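Uncharacterized protein (Bombyx mori, PDB 5AZ0) probably catalyses the NAD(P)H-dependent reduction of aldehydes and ketones to alcohols, as a member of the aldo-keto reductase family. Local coordinates at residues A[51-63]-A[77-91]. Residues are numbered along the deposited sequence; the frame is centred on the assembly and turned at random.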
# COMPACT_ATOMS: atom_id res chain seq x y z
N ILE A 51 1.82 -18.24 -4.13
CA ILE A 51 2.09 -18.08 -2.70
C ILE A 51 3.47 -18.52 -2.32
O ILE A 51 4.27 -17.72 -1.77
CB ILE A 51 0.96 -18.67 -1.84
CG1 ILE A 51 -0.26 -17.77 -1.95
CG2 ILE A 51 1.42 -18.81 -0.39
CD1 ILE A 51 -1.54 -18.34 -1.31
N PRO A 52 3.84 -19.76 -2.69
CA PRO A 52 5.17 -20.21 -2.25
C PRO A 52 6.29 -19.30 -2.67
O PRO A 52 7.30 -19.16 -1.96
CB PRO A 52 5.33 -21.60 -2.94
CG PRO A 52 3.96 -22.04 -3.33
CD PRO A 52 3.03 -20.83 -3.33
N LYS A 53 6.16 -18.73 -3.87
CA LYS A 53 7.22 -17.84 -4.41
C LYS A 53 7.22 -16.49 -3.66
O LYS A 53 8.31 -15.96 -3.33
CB LYS A 53 7.04 -17.63 -5.92
CG LYS A 53 6.66 -18.90 -6.68
CD LYS A 53 6.80 -18.74 -8.19
CE LYS A 53 8.24 -18.90 -8.64
NZ LYS A 53 8.38 -18.40 -10.03
N LEU A 54 6.03 -16.00 -3.32
CA LEU A 54 5.88 -14.77 -2.49
C LEU A 54 6.58 -14.93 -1.17
O LEU A 54 7.32 -14.03 -0.73
CB LEU A 54 4.39 -14.46 -2.25
CG LEU A 54 4.03 -13.22 -1.41
CD1 LEU A 54 4.36 -11.99 -2.23
CD2 LEU A 54 2.55 -13.21 -1.05
N LEU A 55 6.45 -16.12 -0.57
CA LEU A 55 7.01 -16.39 0.76
C LEU A 55 8.49 -16.56 0.75
O LEU A 55 9.20 -16.04 1.58
CB LEU A 55 6.38 -17.64 1.34
CG LEU A 55 4.89 -17.56 1.52
CD1 LEU A 55 4.39 -18.90 2.09
CD2 LEU A 55 4.51 -16.35 2.35
N ASP A 56 8.96 -17.33 -0.22
CA ASP A 56 10.40 -17.48 -0.46
C ASP A 56 11.04 -16.14 -0.83
O ASP A 56 12.07 -15.79 -0.26
CB ASP A 56 10.61 -18.59 -1.53
CG ASP A 56 12.05 -18.92 -1.78
OD1 ASP A 56 12.85 -19.03 -0.81
OD2 ASP A 56 12.39 -18.99 -2.99
N ALA A 57 10.42 -15.34 -1.71
CA ALA A 57 11.02 -13.98 -2.00
C ALA A 57 10.93 -13.03 -0.77
O ALA A 57 11.84 -12.22 -0.51
CB ALA A 57 10.43 -13.38 -3.27
N LEU A 58 9.92 -13.26 0.10
CA LEU A 58 9.87 -12.51 1.41
C LEU A 58 11.04 -12.82 2.32
O LEU A 58 11.71 -11.90 2.92
CB LEU A 58 8.52 -12.71 2.13
CG LEU A 58 8.31 -12.06 3.52
CD1 LEU A 58 8.64 -10.58 3.56
CD2 LEU A 58 6.87 -12.31 3.92
N SER A 59 11.35 -14.12 2.41
CA SER A 59 12.45 -14.55 3.26
C SER A 59 13.72 -13.96 2.77
O SER A 59 14.54 -13.39 3.53
CB SER A 59 12.55 -16.14 3.27
OG SER A 59 13.71 -16.52 4.00
N TYR A 60 13.92 -14.05 1.46
CA TYR A 60 15.08 -13.38 0.81
C TYR A 60 15.08 -11.86 1.11
O TYR A 60 16.10 -11.25 1.54
CB TYR A 60 15.03 -13.70 -0.75
CG TYR A 60 16.09 -12.98 -1.54
CD1 TYR A 60 17.44 -13.39 -1.53
CD2 TYR A 60 15.78 -11.80 -2.26
CE1 TYR A 60 18.42 -12.69 -2.25
CE2 TYR A 60 16.76 -11.10 -2.96
CZ TYR A 60 18.07 -11.52 -2.97
OH TYR A 60 18.99 -10.79 -3.72
N ALA A 61 13.90 -11.23 0.92
CA ALA A 61 13.80 -9.72 1.17
C ALA A 61 14.25 -9.39 2.52
O ALA A 61 15.09 -8.48 2.72
CB ALA A 61 12.38 -9.23 0.96
N ILE A 62 13.78 -10.17 3.51
CA ILE A 62 14.25 -9.91 4.88
C ILE A 62 15.78 -10.15 5.06
O ILE A 62 16.46 -9.39 5.75
CB ILE A 62 13.40 -10.73 5.89
CG1 ILE A 62 11.94 -10.22 5.87
CG2 ILE A 62 13.94 -10.62 7.29
CD1 ILE A 62 10.88 -11.15 6.44
N ASP A 63 16.30 -11.22 4.44
CA ASP A 63 17.77 -11.52 4.49
C ASP A 63 18.52 -10.38 3.92
O ASP A 63 19.47 -9.94 4.54
CB ASP A 63 18.17 -12.78 3.69
CG ASP A 63 17.62 -14.07 4.29
OD1 ASP A 63 17.45 -14.14 5.50
OD2 ASP A 63 17.28 -15.00 3.56
N VAL A 77 -3.28 -14.13 2.83
CA VAL A 77 -2.05 -14.78 3.16
C VAL A 77 -1.47 -14.37 4.53
O VAL A 77 -0.31 -14.63 4.79
CB VAL A 77 -1.00 -14.53 2.03
CG1 VAL A 77 -1.47 -15.24 0.77
CG2 VAL A 77 -0.75 -13.02 1.75
N GLU A 78 -2.24 -13.72 5.41
CA GLU A 78 -1.64 -13.30 6.72
C GLU A 78 -1.04 -14.48 7.50
O GLU A 78 0.07 -14.35 8.05
CB GLU A 78 -2.67 -12.57 7.58
CG GLU A 78 -3.08 -11.18 7.03
CD GLU A 78 -4.31 -10.62 7.71
OE1 GLU A 78 -5.29 -11.37 7.79
OE2 GLU A 78 -4.31 -9.44 8.18
N PRO A 79 -1.73 -15.65 7.54
CA PRO A 79 -1.13 -16.80 8.32
C PRO A 79 0.23 -17.17 7.78
O PRO A 79 1.21 -17.25 8.52
CB PRO A 79 -2.20 -17.91 8.16
CG PRO A 79 -3.47 -17.14 7.89
CD PRO A 79 -3.03 -16.04 6.97
N GLU A 80 0.36 -17.23 6.47
CA GLU A 80 1.65 -17.60 5.88
C GLU A 80 2.72 -16.52 6.08
O GLU A 80 3.91 -16.83 6.28
CB GLU A 80 1.51 -17.88 4.39
CG GLU A 80 0.64 -19.09 4.02
CD GLU A 80 -0.87 -18.77 3.81
OE1 GLU A 80 -1.49 -17.89 4.47
OE2 GLU A 80 -1.46 -19.45 2.97
N ILE A 81 2.33 -15.23 6.01
CA ILE A 81 3.32 -14.17 6.23
C ILE A 81 3.77 -14.28 7.70
O ILE A 81 4.91 -14.05 8.03
CB ILE A 81 2.71 -12.72 5.99
CG1 ILE A 81 2.22 -12.53 4.56
CG2 ILE A 81 3.69 -11.64 6.44
CD1 ILE A 81 3.28 -12.71 3.49
N GLY A 82 2.85 -14.53 8.60
CA GLY A 82 3.28 -14.61 10.01
C GLY A 82 4.24 -15.74 10.35
O GLY A 82 5.09 -15.60 11.23
N GLN A 83 4.06 -16.87 9.67
CA GLN A 83 5.01 -18.02 9.75
C GLN A 83 6.40 -17.58 9.27
O GLN A 83 7.39 -17.77 9.95
CB GLN A 83 4.47 -19.16 8.92
CG GLN A 83 4.93 -20.58 9.23
CD GLN A 83 3.92 -21.56 8.64
OE1 GLN A 83 2.76 -21.63 9.08
NE2 GLN A 83 4.33 -22.27 7.58
N VAL A 84 6.47 -16.90 8.12
CA VAL A 84 7.75 -16.43 7.60
C VAL A 84 8.40 -15.50 8.58
O VAL A 84 9.59 -15.66 8.87
CB VAL A 84 7.66 -15.78 6.19
CG1 VAL A 84 8.97 -15.18 5.73
CG2 VAL A 84 7.16 -16.78 5.14
N VAL A 85 7.63 -14.54 9.10
CA VAL A 85 8.18 -13.61 10.09
C VAL A 85 8.76 -14.33 11.31
O VAL A 85 9.81 -13.96 11.84
CB VAL A 85 7.13 -12.57 10.56
CG1 VAL A 85 7.57 -11.82 11.84
CG2 VAL A 85 6.80 -11.60 9.41
N GLN A 86 8.01 -15.30 11.81
CA GLN A 86 8.45 -16.05 12.99
C GLN A 86 9.75 -16.85 12.66
O GLN A 86 10.69 -16.89 13.48
CB GLN A 86 7.34 -16.97 13.48
CG GLN A 86 7.67 -17.66 14.81
CD GLN A 86 7.99 -16.70 15.92
OE1 GLN A 86 7.19 -15.86 16.26
NE2 GLN A 86 9.18 -16.79 16.47
N GLU A 87 9.80 -17.42 11.47
CA GLU A 87 11.02 -18.11 10.99
C GLU A 87 12.23 -17.22 10.98
O GLU A 87 13.28 -17.66 11.46
CB GLU A 87 10.84 -18.70 9.63
CG GLU A 87 9.96 -19.93 9.70
CD GLU A 87 9.42 -20.42 8.34
OE1 GLU A 87 9.70 -19.81 7.26
OE2 GLU A 87 8.69 -21.43 8.36
N LYS A 88 12.07 -15.96 10.52
CA LYS A 88 13.23 -15.10 10.37
C LYS A 88 13.69 -14.63 11.72
O LYS A 88 14.89 -14.37 11.95
CB LYS A 88 12.94 -13.90 9.47
CG LYS A 88 12.36 -14.29 8.12
CD LYS A 88 13.20 -15.25 7.31
CE LYS A 88 14.64 -14.81 7.12
NZ LYS A 88 15.29 -15.59 5.98
N ILE A 89 12.71 -14.47 12.61
CA ILE A 89 13.02 -14.14 13.99
C ILE A 89 13.76 -15.31 14.68
O ILE A 89 14.70 -15.07 15.44
CB ILE A 89 11.75 -13.78 14.79
CG1 ILE A 89 11.23 -12.39 14.33
CG2 ILE A 89 12.06 -13.80 16.30
CD1 ILE A 89 9.91 -11.93 14.93
N ASN A 90 13.31 -16.54 14.44
CA ASN A 90 13.93 -17.74 15.04
C ASN A 90 15.36 -17.89 14.51
O ASN A 90 16.25 -18.11 15.28
CB ASN A 90 13.11 -19.00 14.70
CG ASN A 90 11.82 -19.09 15.51
OD1 ASN A 90 11.59 -18.36 16.48
ND2 ASN A 90 10.95 -19.96 15.07
N GLU A 91 15.56 -17.67 13.21
CA GLU A 91 16.89 -17.67 12.59
C GLU A 91 17.81 -16.58 13.12
O GLU A 91 19.00 -16.60 12.86
CB GLU A 91 16.80 -17.54 11.07
CG GLU A 91 16.07 -18.68 10.36
CD GLU A 91 15.70 -18.34 8.92
OE1 GLU A 91 16.34 -17.40 8.36
OE2 GLU A 91 14.79 -18.98 8.34
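K88 reaches across from helix 78-90 to S59 and D63, joining two neighbouring outer helices of the TIM barrel. These follow strands 22-23 and 68-70. The axes of the two segments come within 10.1 Å and run in the same general direction, inclined at 33°. K88 NZ donates to S59 OG at 2.7 Å and to D63 OD1 at 2.6 Å, the latter a salt bridge. The carboxylate is met on its syn side, with NZ 30° out of its plane. Weaker bonds run from NZ to S59 O and to E91 OE1, so E91 completes a salt-bridge network. S59 O also accepts the helical bond from D63 N. The K88 chain bends at chi2 and chi3, which brings its amine to S59 OG and D63 OD1, while CG lies against I62 CD1. An alanine here would probably leave the neighbouring carboxylates of D63 and E91 without their shared cation and take the lysine donor from S59 OG. Beyond this polar end the contact is mostly apolar, and E80 CB joins it against L55 CD1. V84 sets CG1 against L58 and CG2 against L55. On the barrel side, I69 of strand 68-70 touches both L58 and I81. At the N-terminal end I51 CD1 lies alongside V77 CG1. The L58 side chain lies roughly perpendicular to that of I81, with L58 CD2 3.6 Å from I81 CD1.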